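Local coordinates for ABC transporter binding protein AcbH (Actinoplanes, PDB 3OO8) that binds beta-D-galactopyranose with marked exclusivity, serving as the extracellular solute receptor of an ABC transporter, at residues Y295-T300 and E372-P377; K122-G127 and V367-E372; G192-L197 and K209-E214; Y140-F145 and D186-L191. The protein carries 2 engineered substitutions. All blocks are in the same frame, centred on the assembly; numbering follows the deposited sequence.

Contact 1. Residues Y295-T300 and E372-P377; sequences YMDAPT and ERDTVP. Engineered in segment 372-377: E372 (natural residue Asp).
The guanidinium of R373 and the two carboxylates of D297 and D374 are the flat groups here. NH1 of R373 lies 3.9 Å from CB of P299 and 3.8 Å from O of T300, both approached obliquely, while the same guanidinium makes a cation-pi contact with F89. The setting is the galactose cleft of a class 2 solute-binding fold: R373 lies in the last turn of helix 371-374 and binds beta-D-galactose, although no sugar occupies this chain. A glycerol, probably from the crystallisation liquor, accepts a hydrogen bond from NE of R373.

An arginine suits the position because its length lets the head leave the helix and meet the loop after strand 295-297. CG stands anti to the carbonyl carbon (chi1 -67°), and the chain then runs extended to NE, carrying the head to a salt bridge with D301 through NH1. P299 contributes an apolar, rigid corner beside the charged group.

At the contact's other end, OD1 of D297 and OD2 of D374 are 4.4 Å apart, like charges. One water donates to both, at 3.0 Å from OD1 of D297 and 2.8 Å from OD2 of D374, which probably eases their repulsion. Each oxygen has a further partner, S368 OG for D297 and the backbone N of Q369 for D374, which probably helps the fold tolerate two buried aspartates. The turn beyond D297 is itself braced: OG1 of T300 donates to O of A298 at 2.8 Å, meeting it almost head-on with a C=O...donor angle of 161°.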
loop_
_atom_site.group_PDB
_atom_site.type_symbol
_atom_site.label_atom_id
_atom_site.label_comp_id
_atom_site.label_asym_id
_atom_site.label_seq_id
_atom_site.Cartn_x
_atom_site.Cartn_y
_atom_site.Cartn_z
ATOM N N TYR A 295 -2.473 1.690 -12.239
ATOM C CA TYR A 295 -1.608 1.371 -11.103
ATOM C C TYR A 295 -2.039 2.120 -9.863
ATOM O O TYR A 295 -2.603 3.222 -9.950
ATOM C CB TYR A 295 -0.155 1.716 -11.457
ATOM C CG TYR A 295 0.297 1.060 -12.724
ATOM C CD1 TYR A 295 0.267 -0.327 -12.840
ATOM C CD2 TYR A 295 0.771 1.824 -13.803
ATOM C CE1 TYR A 295 0.658 -0.947 -14.013
ATOM C CE2 TYR A 295 1.169 1.223 -14.971
ATOM C CZ TYR A 295 1.124 -0.151 -15.066
ATOM O OH TYR A 295 1.527 -0.764 -16.228
ATOM N N MET A 296 -1.774 1.546 -8.698
ATOM C CA MET A 296 -2.155 2.178 -7.426
ATOM C C MET A 296 -1.208 1.654 -6.351
ATOM O O MET A 296 -0.794 0.496 -6.428
ATOM C CB MET A 296 -3.570 1.700 -7.016
ATOM C CG MET A 296 -4.177 2.513 -5.851
ATOM S SD MET A 296 -5.607 1.615 -5.166
ATOM C CE MET A 296 -6.826 1.833 -6.457
ATOM N N ASP A 297 -0.887 2.467 -5.354
ATOM C CA ASP A 297 -0.277 1.955 -4.123
ATOM C C ASP A 297 -1.403 1.247 -3.347
ATOM O O ASP A 297 -2.388 1.886 -2.949
ATOM C CB ASP A 297 0.185 3.138 -3.219
ATOM C CG ASP A 297 1.629 3.614 -3.483
ATOM O OD1 ASP A 297 2.498 2.871 -4.016
ATOM O OD2 ASP A 297 1.906 4.775 -3.118
ATOM N N ALA A 298 -1.264 -0.058 -3.133
ATOM C CA ALA A 298 -2.238 -0.806 -2.319
ATOM C C ALA A 298 -1.429 -1.765 -1.453
ATOM O O ALA A 298 -1.215 -2.931 -1.811
ATOM C CB ALA A 298 -3.256 -1.533 -3.213
ATOM N N PRO A 299 -0.917 -1.285 -0.308
ATOM C CA PRO A 299 -0.007 -2.098 0.516
ATOM C C PRO A 299 -0.609 -3.456 0.918
ATOM O O PRO A 299 -1.666 -3.503 1.554
ATOM C CB PRO A 299 0.233 -1.213 1.754
ATOM C CG PRO A 299 0.041 0.194 1.223
ATOM C CD PRO A 299 -1.103 0.078 0.241
ATOM N N THR A 300 0.085 -4.540 0.542
ATOM C CA THR A 300 -0.445 -5.884 0.629
ATOM C C THR A 300 0.335 -6.723 1.637
ATOM O O THR A 300 1.564 -6.936 1.519
ATOM C CB THR A 300 -0.363 -6.576 -0.763
ATOM O OG1 THR A 300 -1.050 -5.775 -1.742
ATOM C CG2 THR A 300 -1.019 -7.961 -0.736
ATOM N N GLU A 372 7.548 3.353 1.227
ATOM C CA GLU A 372 8.218 2.740 2.374
ATOM C C GLU A 372 8.456 1.228 2.277
ATOM O O GLU A 372 9.323 0.688 2.992
ATOM C CB GLU A 372 7.445 3.053 3.639
ATOM C CG GLU A 372 7.526 4.500 4.007
ATOM C CD GLU A 372 8.504 4.769 5.104
ATOM O OE1 GLU A 372 9.586 4.115 5.155
ATOM O OE2 GLU A 372 8.145 5.642 5.931
ATOM N N ARG A 373 7.688 0.553 1.426
ATOM C CA ARG A 373 7.838 -0.887 1.233
ATOM C C ARG A 373 8.444 -1.209 -0.112
ATOM O O ARG A 373 9.015 -2.294 -0.281
ATOM C CB ARG A 373 6.469 -1.579 1.364
ATOM C CG ARG A 373 5.903 -1.506 2.762
ATOM C CD ARG A 373 4.567 -2.238 2.812
ATOM N NE ARG A 373 4.083 -2.383 4.187
ATOM C CZ ARG A 373 3.064 -3.177 4.528
ATOM N NH1 ARG A 373 2.459 -3.883 3.597
ATOM N NH2 ARG A 373 2.676 -3.294 5.796
ATOM N N ASP A 374 8.370 -0.290 -1.076
ATOM C CA ASP A 374 8.933 -0.606 -2.399
ATOM C C ASP A 374 10.429 -0.313 -2.537
ATOM O O ASP A 374 11.079 -0.811 -3.464
ATOM C CB ASP A 374 8.163 0.103 -3.531
ATOM C CG ASP A 374 6.869 -0.617 -3.894
ATOM O OD1 ASP A 374 6.915 -1.872 -3.984
ATOM O OD2 ASP A 374 5.881 0.092 -4.164
ATOM N N THR A 375 10.952 0.528 -1.659
ATOM C CA THR A 375 12.391 0.806 -1.642
ATOM C C THR A 375 12.917 0.414 -0.270
ATOM O O THR A 375 12.164 -0.073 0.591
ATOM C CB THR A 375 12.720 2.294 -1.989
ATOM O OG1 THR A 375 14.131 2.421 -2.237
ATOM C CG2 THR A 375 12.301 3.253 -0.875
ATOM N N VAL A 376 14.218 0.575 -0.047
ATOM C CA VAL A 376 14.705 0.303 1.299
ATOM C C VAL A 376 14.380 1.422 2.273
ATOM O O VAL A 376 14.249 2.590 1.893
ATOM C CB VAL A 376 16.201 -0.040 1.353
ATOM C CG1 VAL A 376 16.562 -1.049 0.266
ATOM C CG2 VAL A 376 17.023 1.203 1.207
ATOM N N PRO A 377 14.233 1.082 3.557
ATOM C CA PRO A 377 13.842 2.099 4.515
ATOM C C PRO A 377 14.683 3.372 4.518
ATOM O O PRO A 377 14.131 4.472 4.626
ATOM C CB PRO A 377 13.925 1.358 5.847
ATOM C CG PRO A 377 13.516 -0.047 5.462
ATOM C CD PRO A 377 14.158 -0.282 4.130
HETATM O O HOH W 1 5.453 2.819 -4.104
#

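Contact 2. Residues K122-G127 and V367-E372; sequences KSLSKG and VSQFME. Engineered in segment 367-372: E372 (natural residue Asp).
L124 sets CG between its backbone N and carbonyl carbon (chi1 62°), while Q369 folds back at its second torsion (chi2 -56°); together these choices bring a methyl and an amide nitrogen to the same spot. CD2 of L124 presses on CG2 of V367 at 3.4 Å, tighter than usual for two carbons. NE2 of Q369 lies 3.9 Å from CB of L124 and also 3.9 Å from its CD2, the two side chains crossing at about a right angle.

In the fold this is where the end of helix 119-124 packs on the edge of the small parallel sheet formed by strands 366-368 and 295-297. A leucine fits because this face of the helix end is buried: L124 also touches L134 and P136 of strand 134-147, and T300. The beta-branched V367 offers a methyl directly from its strand.

Q369 brings a polar head into this apolar corner, and its amide is used at both ends. OE1 accepts from the backbone N of T300, its principal partner, whereas NE2 gives only a weak bond to O of V367, 3.2 Å long and bent to 132°.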
loop_
_atom_site.group_PDB
_atom_site.type_symbol
_atom_site.label_atom_id
_atom_site.label_comp_id
_atom_site.label_asym_id
_atom_site.label_seq_id
_atom_site.Cartn_x
_atom_site.Cartn_y
_atom_site.Cartn_z
ATOM N N LYS A 122 -0.522 -12.071 -8.410
ATOM C CA LYS A 122 0.570 -12.974 -8.717
ATOM C C LYS A 122 1.903 -12.215 -8.771
ATOM O O LYS A 122 2.867 -12.615 -8.103
ATOM C CB LYS A 122 0.294 -13.719 -10.025
ATOM C CG LYS A 122 -0.889 -14.664 -9.883
ATOM C CD LYS A 122 -1.228 -15.368 -11.186
ATOM C CE LYS A 122 -2.423 -16.279 -10.942
ATOM N NZ LYS A 122 -2.837 -17.050 -12.137
ATOM N N SER A 123 1.926 -11.077 -9.474
ATOM C CA SER A 123 3.156 -10.268 -9.568
ATOM C C SER A 123 3.743 -9.887 -8.216
ATOM O O SER A 123 4.962 -10.008 -8.004
ATOM C CB SER A 123 2.919 -8.976 -10.365
ATOM O OG SER A 123 2.615 -9.332 -11.696
ATOM N N LEU A 124 2.912 -9.345 -7.327
ATOM C CA LEU A 124 3.415 -8.922 -6.035
ATOM C C LEU A 124 3.857 -10.040 -5.104
ATOM O O LEU A 124 4.512 -9.791 -4.089
ATOM C CB LEU A 124 2.420 -7.996 -5.314
ATOM C CG LEU A 124 1.038 -8.583 -4.958
ATOM C CD1 LEU A 124 1.119 -9.383 -3.636
ATOM C CD2 LEU A 124 -0.055 -7.486 -4.878
ATOM N N SER A 125 3.570 -11.286 -5.516
ATOM C CA SER A 125 3.912 -12.450 -4.722
ATOM C C SER A 125 5.207 -13.129 -5.171
ATOM O O SER A 125 5.636 -14.076 -4.555
ATOM C CB SER A 125 2.745 -13.451 -4.729
ATOM O OG SER A 125 1.585 -12.856 -4.131
ATOM N N LYS A 126 5.818 -12.601 -6.228
ATOM C CA LYS A 126 7.031 -13.250 -6.809
ATOM C C LYS A 126 8.336 -12.549 -6.485
ATOM O O LYS A 126 8.367 -11.348 -6.138
ATOM C CB LYS A 126 6.901 -13.279 -8.325
ATOM C CG LYS A 126 5.813 -14.204 -8.830
ATOM C CD LYS A 126 5.705 -14.101 -10.340
ATOM C CE LYS A 126 4.642 -15.018 -10.855
ATOM N NZ LYS A 126 4.547 -14.991 -12.367
ATOM N N GLY A 127 9.418 -13.321 -6.542
ATOM C CA GLY A 127 10.768 -12.789 -6.392
ATOM C C GLY A 127 11.325 -12.427 -7.769
ATOM O O GLY A 127 10.665 -12.618 -8.789
ATOM N N VAL A 367 -0.086 -3.498 -8.695
ATOM C CA VAL A 367 -0.194 -2.596 -7.547
ATOM C C VAL A 367 1.164 -2.456 -6.901
ATOM O O VAL A 367 1.885 -3.444 -6.713
ATOM C CB VAL A 367 -1.256 -3.019 -6.469
ATOM C CG1 VAL A 367 -2.679 -2.862 -7.027
ATOM C CG2 VAL A 367 -0.988 -4.396 -5.914
ATOM N N SER A 368 1.507 -1.209 -6.594
ATOM C CA SER A 368 2.722 -0.937 -5.859
ATOM C C SER A 368 2.378 -0.986 -4.362
ATOM O O SER A 368 1.209 -1.178 -4.003
ATOM C CB SER A 368 3.330 0.378 -6.354
ATOM O OG SER A 368 2.343 1.418 -6.296
ATOM N N GLN A 369 3.374 -0.819 -3.489
ATOM C CA GLN A 369 3.178 -1.166 -2.077
ATOM C C GLN A 369 3.442 0.003 -1.139
ATOM O O GLN A 369 3.583 -0.228 0.067
ATOM C CB GLN A 369 4.189 -2.248 -1.704
ATOM C CG GLN A 369 4.070 -3.515 -2.553
ATOM C CD GLN A 369 2.657 -4.114 -2.503
ATOM O OE1 GLN A 369 2.086 -4.290 -1.432
ATOM N NE2 GLN A 369 2.112 -4.468 -3.664
ATOM N N PHE A 370 3.478 1.214 -1.709
ATOM C CA PHE A 370 3.844 2.482 -1.014
ATOM C C PHE A 370 5.359 2.589 -0.930
ATOM O O PHE A 370 6.048 1.588 -0.790
ATOM C CB PHE A 370 3.167 2.624 0.359
ATOM C CG PHE A 370 3.348 3.991 0.984
ATOM C CD1 PHE A 370 2.686 5.115 0.483
ATOM C CD2 PHE A 370 4.151 4.126 2.109
ATOM C CE1 PHE A 370 2.854 6.369 1.093
ATOM C CE2 PHE A 370 4.311 5.377 2.709
ATOM C CZ PHE A 370 3.662 6.485 2.194
ATOM N N MET A 371 5.876 3.805 -1.046
ATOM C CA MET A 371 7.335 3.974 -1.117
ATOM C C MET A 371 8.094 3.303 0.019
ATOM O O MET A 371 9.156 2.718 -0.198
ATOM C CB MET A 371 7.696 5.459 -1.204
ATOM C CG MET A 371 9.197 5.630 -1.497
ATOM S SD MET A 371 9.731 7.367 -1.448
ATOM C CE MET A 371 8.810 8.061 -2.830
ATOM N N GLU A 372 7.548 3.353 1.227
ATOM C CA GLU A 372 8.218 2.740 2.374
ATOM C C GLU A 372 8.456 1.228 2.277
ATOM O O GLU A 372 9.323 0.688 2.992
ATOM C CB GLU A 372 7.445 3.053 3.639
ATOM C CG GLU A 372 7.526 4.500 4.007
ATOM C CD GLU A 372 8.504 4.769 5.104
ATOM O OE1 GLU A 372 9.586 4.115 5.155
ATOM O OE2 GLU A 372 8.145 5.642 5.931
#

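Contact 3. Residues G192-L197 and K209-E214; sequences GTFDIL and KLMKHE
F194 meets L210 through a methyl at the rim of its ring: CD2 of L210 sits close to the ring plane, 3.7 Å from CZ and 3.9 Å from CE2 of F194. A second, looser touch comes from M211, whose CE stands 4.4 Å from CE2 of F194. No hydrogen bond crosses between the segments; the surfaces fit as apolar groups, which is why phenylalanine, leucine and the flexible methionine suit a buried interface.

The first torsions explain the meeting. Both F194 (chi1 179°) and L210 (chi1 -177°) hold CG opposite the backbone N, throwing the ring and the branched end well out from their helices. Another edge position of the F194 ring is taken by OD1 of the following D195, lying in the plane 3.9 Å from CD2. There the slightly positive rim of the ring probably helps the carboxylate, whose OD2 accepts a weak bond from the backbone N of M371.

Farther out, M371 packs on both F194 and M211, while V225 and V222 of helix 220-232 touch F194 and L210 respectively. The backbone O of M211 accepts a hydrogen bond from OG1 of T375. Just past the contact the second helix stops in a Schellman motif, with E214 N bonded to K209 O at 2.7 Å, H213 N to L210 O at 3.0 Å, and H213 at positive phi (60°). Consecutive helices 191-201 and 204-212, joined by a short connection and steeply inclined to each other, thus pack side chain to side chain within the class 2 solute-binding fold.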
loop_
_atom_site.group_PDB
_atom_site.type_symbol
_atom_site.label_atom_id
_atom_site.label_comp_id
_atom_site.label_asym_id
_atom_site.label_seq_id
_atom_site.Cartn_x
_atom_site.Cartn_y
_atom_site.Cartn_z
ATOM N N GLY A 192 3.086 9.366 -0.816
ATOM C CA GLY A 192 1.999 8.821 -1.654
ATOM C C GLY A 192 1.743 9.664 -2.890
ATOM O O GLY A 192 1.306 9.158 -3.914
ATOM N N THR A 193 1.900 10.981 -2.768
ATOM C CA THR A 193 1.725 11.852 -3.923
ATOM C C THR A 193 2.872 11.631 -4.932
ATOM O O THR A 193 2.638 11.584 -6.150
ATOM C CB THR A 193 1.588 13.325 -3.505
ATOM O OG1 THR A 193 0.312 13.479 -2.870
ATOM C CG2 THR A 193 1.648 14.212 -4.729
ATOM N N PHE A 194 4.098 11.500 -4.431
ATOM C CA PHE A 194 5.211 11.188 -5.325
ATOM C C PHE A 194 4.913 9.895 -6.091
ATOM O O PHE A 194 4.997 9.850 -7.334
ATOM C CB PHE A 194 6.564 11.037 -4.612
ATOM C CG PHE A 194 7.664 10.681 -5.573
ATOM C CD1 PHE A 194 8.399 11.682 -6.221
ATOM C CD2 PHE A 194 7.912 9.345 -5.904
ATOM C CE1 PHE A 194 9.361 11.360 -7.140
ATOM C CE2 PHE A 194 8.870 9.012 -6.862
ATOM C CZ PHE A 194 9.601 10.027 -7.465
ATOM N N ASP A 195 4.531 8.866 -5.341
ATOM C CA ASP A 195 4.258 7.574 -5.955
ATOM C C ASP A 195 3.210 7.638 -7.050
ATOM O O ASP A 195 3.385 7.070 -8.127
ATOM C CB ASP A 195 3.766 6.574 -4.919
ATOM C CG ASP A 195 4.815 6.201 -3.896
ATOM O OD1 ASP A 195 6.033 6.468 -4.044
ATOM O OD2 ASP A 195 4.334 5.566 -2.894
ATOM N N ILE A 196 2.087 8.282 -6.773
ATOM C CA ILE A 196 0.989 8.259 -7.741
ATOM C C ILE A 196 1.315 9.090 -8.993
ATOM O O ILE A 196 0.949 8.690 -10.113
ATOM C CB ILE A 196 -0.379 8.633 -7.094
ATOM C CG1 ILE A 196 -1.569 8.151 -7.933
ATOM C CG2 ILE A 196 -0.513 10.146 -6.776
ATOM C CD1 ILE A 196 -1.553 6.664 -8.336
ATOM N N LEU A 197 1.953 10.252 -8.812
ATOM C CA LEU A 197 2.409 11.054 -9.963
ATOM C C LEU A 197 3.365 10.222 -10.822
ATOM O O LEU A 197 3.236 10.217 -12.048
ATOM C CB LEU A 197 3.091 12.329 -9.509
ATOM C CG LEU A 197 2.121 13.313 -8.869
ATOM C CD1 LEU A 197 2.943 14.485 -8.409
ATOM C CD2 LEU A 197 1.085 13.821 -9.887
ATOM N N LYS A 209 11.808 0.458 -10.955
ATOM C CA LYS A 209 13.230 0.641 -11.288
ATOM C C LYS A 209 13.823 1.753 -10.453
ATOM O O LYS A 209 14.930 1.609 -9.905
ATOM C CB LYS A 209 13.419 0.940 -12.770
ATOM C CG LYS A 209 13.326 -0.276 -13.698
ATOM C CD LYS A 209 13.480 0.207 -15.133
ATOM C CE LYS A 209 13.556 -0.949 -16.100
ATOM N NZ LYS A 209 13.627 -0.401 -17.485
ATOM N N LEU A 210 13.070 2.851 -10.316
ATOM C CA LEU A 210 13.537 3.966 -9.511
ATOM C C LEU A 210 13.685 3.537 -8.047
ATOM O O LEU A 210 14.680 3.843 -7.390
ATOM C CB LEU A 210 12.585 5.172 -9.616
ATOM C CG LEU A 210 13.011 6.439 -8.858
ATOM C CD1 LEU A 210 14.315 7.030 -9.399
ATOM C CD2 LEU A 210 11.912 7.503 -8.848
ATOM N N MET A 211 12.686 2.799 -7.546
ATOM C CA MET A 211 12.752 2.271 -6.187
ATOM C C MET A 211 13.956 1.397 -5.957
ATOM O O MET A 211 14.509 1.440 -4.865
ATOM C CB MET A 211 11.487 1.489 -5.841
ATOM C CG MET A 211 10.272 2.418 -5.735
ATOM S SD MET A 211 10.202 3.844 -4.649
ATOM C CE MET A 211 10.772 5.186 -5.681
ATOM N N LYS A 212 14.305 0.588 -6.950
ATOM C CA LYS A 212 15.453 -0.330 -6.845
ATOM C C LYS A 212 16.792 0.350 -7.202
ATOM O O LYS A 212 17.862 -0.258 -7.071
ATOM C CB LYS A 212 15.203 -1.563 -7.675
ATOM C CG LYS A 212 14.049 -2.455 -7.127
ATOM C CD LYS A 212 13.815 -3.646 -8.008
ATOM C CE LYS A 212 12.741 -4.560 -7.441
ATOM N NZ LYS A 212 13.033 -5.053 -6.042
ATOM N N HIS A 213 16.721 1.637 -7.538
ATOM C CA HIS A 213 17.869 2.415 -8.042
ATOM C C HIS A 213 18.483 1.852 -9.345
ATOM O O HIS A 213 19.697 1.973 -9.587
ATOM C CB HIS A 213 18.931 2.615 -6.962
ATOM C CG HIS A 213 19.918 3.695 -7.272
ATOM N ND1 HIS A 213 19.545 4.981 -7.603
ATOM C CD2 HIS A 213 21.271 3.676 -7.289
ATOM C CE1 HIS A 213 20.626 5.708 -7.828
ATOM N NE2 HIS A 213 21.686 4.939 -7.644
ATOM N N GLU A 214 17.635 1.276 -10.188
ATOM C CA GLU A 214 17.974 0.878 -11.549
ATOM C C GLU A 214 17.919 2.071 -12.504
ATOM O O GLU A 214 18.463 2.036 -13.609
ATOM C CB GLU A 214 17.082 -0.280 -12.008
ATOM C CG GLU A 214 17.424 -1.498 -11.188
ATOM C CD GLU A 214 16.387 -2.584 -11.229
ATOM O OE1 GLU A 214 15.360 -2.426 -11.924
ATOM O OE2 GLU A 214 16.601 -3.593 -10.516
#

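Contact 4. Residues Y140-F145 and D186-L191; sequences YPWVVF and DGWPAL
In the galactose-binding cleft, W142 of strand 134-147, a residue that binds the sugar, meets W188 and P189 of the loop leading into helix 191-201. The two indoles touch rim to rim: CZ3 of W188 lies 3.9 Å from CH2 of W142, each atom near the plane of the other ring, so this is an edge contact and no stack. Beside it, CZ3 of W142 comes within 3.6 Å of O of P189, which also lies near the indole plane. P189 serves a second purpose: its CD sits 3.4 Å above one face of W188, offset toward the rim, and probably helps keep that ring from turning. W188 carries CG between its backbone N and carbonyl carbon (chi1 57°), which turns the ring back over the proline that follows it. Outside the pair, F370 stacks on W142, and W188 reaches Q266 of the sugar site.

With an alanine in place of W142, W188 would probably lose its rim neighbour, a gap is likely to open beside O of P189, and F370 would be left without its stacking partner. Dispersion between the rims, with a faintly positive C-H edge facing a carbonyl oxygen, suggests that the sugar-binding tryptophan is placed by shape and weak electrostatics, with no hydrogen bond between the segments.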
loop_
_atom_site.group_PDB
_atom_site.type_symbol
_atom_site.label_atom_id
_atom_site.label_comp_id
_atom_site.label_asym_id
_atom_site.label_seq_id
_atom_site.Cartn_x
_atom_site.Cartn_y
_atom_site.Cartn_z
ATOM N N TYR A 140 -5.252 -2.376 0.919
ATOM C CA TYR A 140 -6.196 -1.238 1.006
ATOM C C TYR A 140 -5.657 -0.175 0.057
ATOM O O TYR A 140 -4.467 -0.141 -0.214
ATOM C CB TYR A 140 -6.300 -0.692 2.435
ATOM C CG TYR A 140 -5.020 -0.062 2.894
ATOM C CD1 TYR A 140 -4.780 1.293 2.661
ATOM C CD2 TYR A 140 -4.051 -0.817 3.543
ATOM C CE1 TYR A 140 -3.577 1.866 3.070
ATOM C CE2 TYR A 140 -2.863 -0.243 3.946
ATOM C CZ TYR A 140 -2.649 1.087 3.703
ATOM O OH TYR A 140 -1.465 1.715 4.088
ATOM N N PRO A 141 -6.532 0.723 -0.399
ATOM C CA PRO A 141 -6.144 1.663 -1.458
ATOM C C PRO A 141 -5.719 3.057 -1.017
ATOM O O PRO A 141 -6.124 3.540 0.042
ATOM C CB PRO A 141 -7.437 1.777 -2.265
ATOM C CG PRO A 141 -8.512 1.740 -1.151
ATOM C CD PRO A 141 -7.993 0.707 -0.161
ATOM N N TRP A 142 -4.882 3.666 -1.857
ATOM C CA TRP A 142 -4.508 5.089 -1.754
ATOM C C TRP A 142 -5.241 5.770 -2.903
ATOM O O TRP A 142 -4.882 5.608 -4.063
ATOM C CB TRP A 142 -2.993 5.259 -1.904
ATOM C CG TRP A 142 -2.276 5.134 -0.599
ATOM C CD1 TRP A 142 -2.128 4.001 0.182
ATOM C CD2 TRP A 142 -1.624 6.196 0.097
ATOM N NE1 TRP A 142 -1.397 4.309 1.320
ATOM C CE2 TRP A 142 -1.118 5.655 1.303
ATOM C CE3 TRP A 142 -1.421 7.553 -0.187
ATOM C CZ2 TRP A 142 -0.377 6.424 2.208
ATOM C CZ3 TRP A 142 -0.705 8.332 0.749
ATOM C CH2 TRP A 142 -0.217 7.761 1.918
ATOM N N VAL A 143 -6.241 6.592 -2.550
ATOM C CA VAL A 143 -7.194 7.127 -3.523
ATOM C C VAL A 143 -7.653 8.501 -3.009
ATOM O O VAL A 143 -7.248 8.913 -1.937
ATOM C CB VAL A 143 -8.459 6.184 -3.648
ATOM C CG1 VAL A 143 -8.109 4.923 -4.453
ATOM C CG2 VAL A 143 -8.955 5.728 -2.287
ATOM N N VAL A 144 -8.445 9.215 -3.813
ATOM C CA VAL A 144 -8.875 10.595 -3.473
ATOM C C VAL A 144 -10.282 10.535 -2.875
ATOM O O VAL A 144 -11.260 10.151 -3.539
ATOM C CB VAL A 144 -8.979 11.471 -4.761
ATOM C CG1 VAL A 144 -9.327 12.897 -4.343
ATOM C CG2 VAL A 144 -7.697 11.459 -5.612
ATOM N N PHE A 145 -10.396 10.972 -1.625
ATOM C CA PHE A 145 -11.678 10.936 -0.897
ATOM C C PHE A 145 -12.387 12.262 -1.021
ATOM O O PHE A 145 -11.741 13.266 -1.235
ATOM C CB PHE A 145 -11.399 10.639 0.578
ATOM C CG PHE A 145 -10.948 9.233 0.790
ATOM C CD1 PHE A 145 -11.879 8.216 1.018
ATOM C CD2 PHE A 145 -9.591 8.943 0.800
ATOM C CE1 PHE A 145 -11.487 6.888 1.167
ATOM C CE2 PHE A 145 -9.158 7.601 0.966
ATOM C CZ PHE A 145 -10.113 6.583 1.156
ATOM N N ASP A 186 3.879 14.419 9.403
ATOM C CA ASP A 186 4.177 13.017 9.670
ATOM C C ASP A 186 5.222 12.397 8.741
ATOM O O ASP A 186 5.709 11.299 8.990
ATOM C CB ASP A 186 2.884 12.190 9.622
ATOM C CG ASP A 186 1.839 12.676 10.626
ATOM O OD1 ASP A 186 2.134 12.690 11.836
ATOM O OD2 ASP A 186 0.735 13.031 10.190
ATOM N N GLY A 187 5.560 13.126 7.680
ATOM C CA GLY A 187 6.683 12.779 6.804
ATOM C C GLY A 187 6.291 11.806 5.717
ATOM O O GLY A 187 6.535 12.050 4.525
ATOM N N TRP A 188 5.629 10.734 6.108
ATOM C CA TRP A 188 5.273 9.709 5.121
ATOM C C TRP A 188 4.056 10.049 4.213
ATOM O O TRP A 188 4.031 9.594 3.074
ATOM C CB TRP A 188 5.089 8.327 5.771
ATOM C CG TRP A 188 4.044 8.357 6.853
ATOM C CD1 TRP A 188 4.249 8.540 8.204
ATOM C CD2 TRP A 188 2.628 8.208 6.680
ATOM N NE1 TRP A 188 3.047 8.550 8.872
ATOM C CE2 TRP A 188 2.034 8.329 7.966
ATOM C CE3 TRP A 188 1.799 8.002 5.560
ATOM C CZ2 TRP A 188 0.657 8.234 8.162
ATOM C CZ3 TRP A 188 0.409 7.904 5.764
ATOM C CH2 TRP A 188 -0.139 8.040 7.062
ATOM N N PRO A 189 3.067 10.853 4.670
ATOM C CA PRO A 189 1.912 11.050 3.775
ATOM C C PRO A 189 2.242 11.542 2.354
ATOM O O PRO A 189 1.677 11.014 1.381
ATOM C CB PRO A 189 1.052 12.102 4.524
ATOM C CG PRO A 189 1.367 11.816 5.978
ATOM C CD PRO A 189 2.866 11.544 5.964
ATOM N N ALA A 190 3.172 12.490 2.214
ATOM C CA ALA A 190 3.485 13.062 0.895
ATOM C C ALA A 190 4.173 12.083 -0.041
ATOM O O ALA A 190 4.207 12.316 -1.254
ATOM C CB ALA A 190 4.346 14.358 1.052
ATOM N N LEU A 191 4.771 11.045 0.524
ATOM C CA LEU A 191 5.390 10.027 -0.336
ATOM C C LEU A 191 4.336 9.442 -1.276
ATOM O O LEU A 191 4.657 9.060 -2.401
ATOM C CB LEU A 191 6.006 8.908 0.491
ATOM C CG LEU A 191 7.074 9.309 1.530
ATOM C CD1 LEU A 191 7.688 8.037 2.117
ATOM C CD2 LEU A 191 8.124 10.176 0.808
#

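How the contacts relate
All four contacts are buried, yet their chemistry differs. Contact 1, nearest the centre of the chain, is polar and water-bridged; contacts 3 and 4 are built from aromatic and aliphatic edges, and contact 2 sets a tight methyl pair beside an amide. Contacts 1 and 2 share helix 371-374 and the two-stranded sheet, whereas contacts 3 and 4 take successive parts of the chain leading into and along helix 191-201. F370 bridges contacts 2 and 4, and M371 joins contacts 2 and 3. Between contacts 1 and 3, OD2 of D297 lies only 2.6 Å from OD2 of D195, so one of them probably carries a proton.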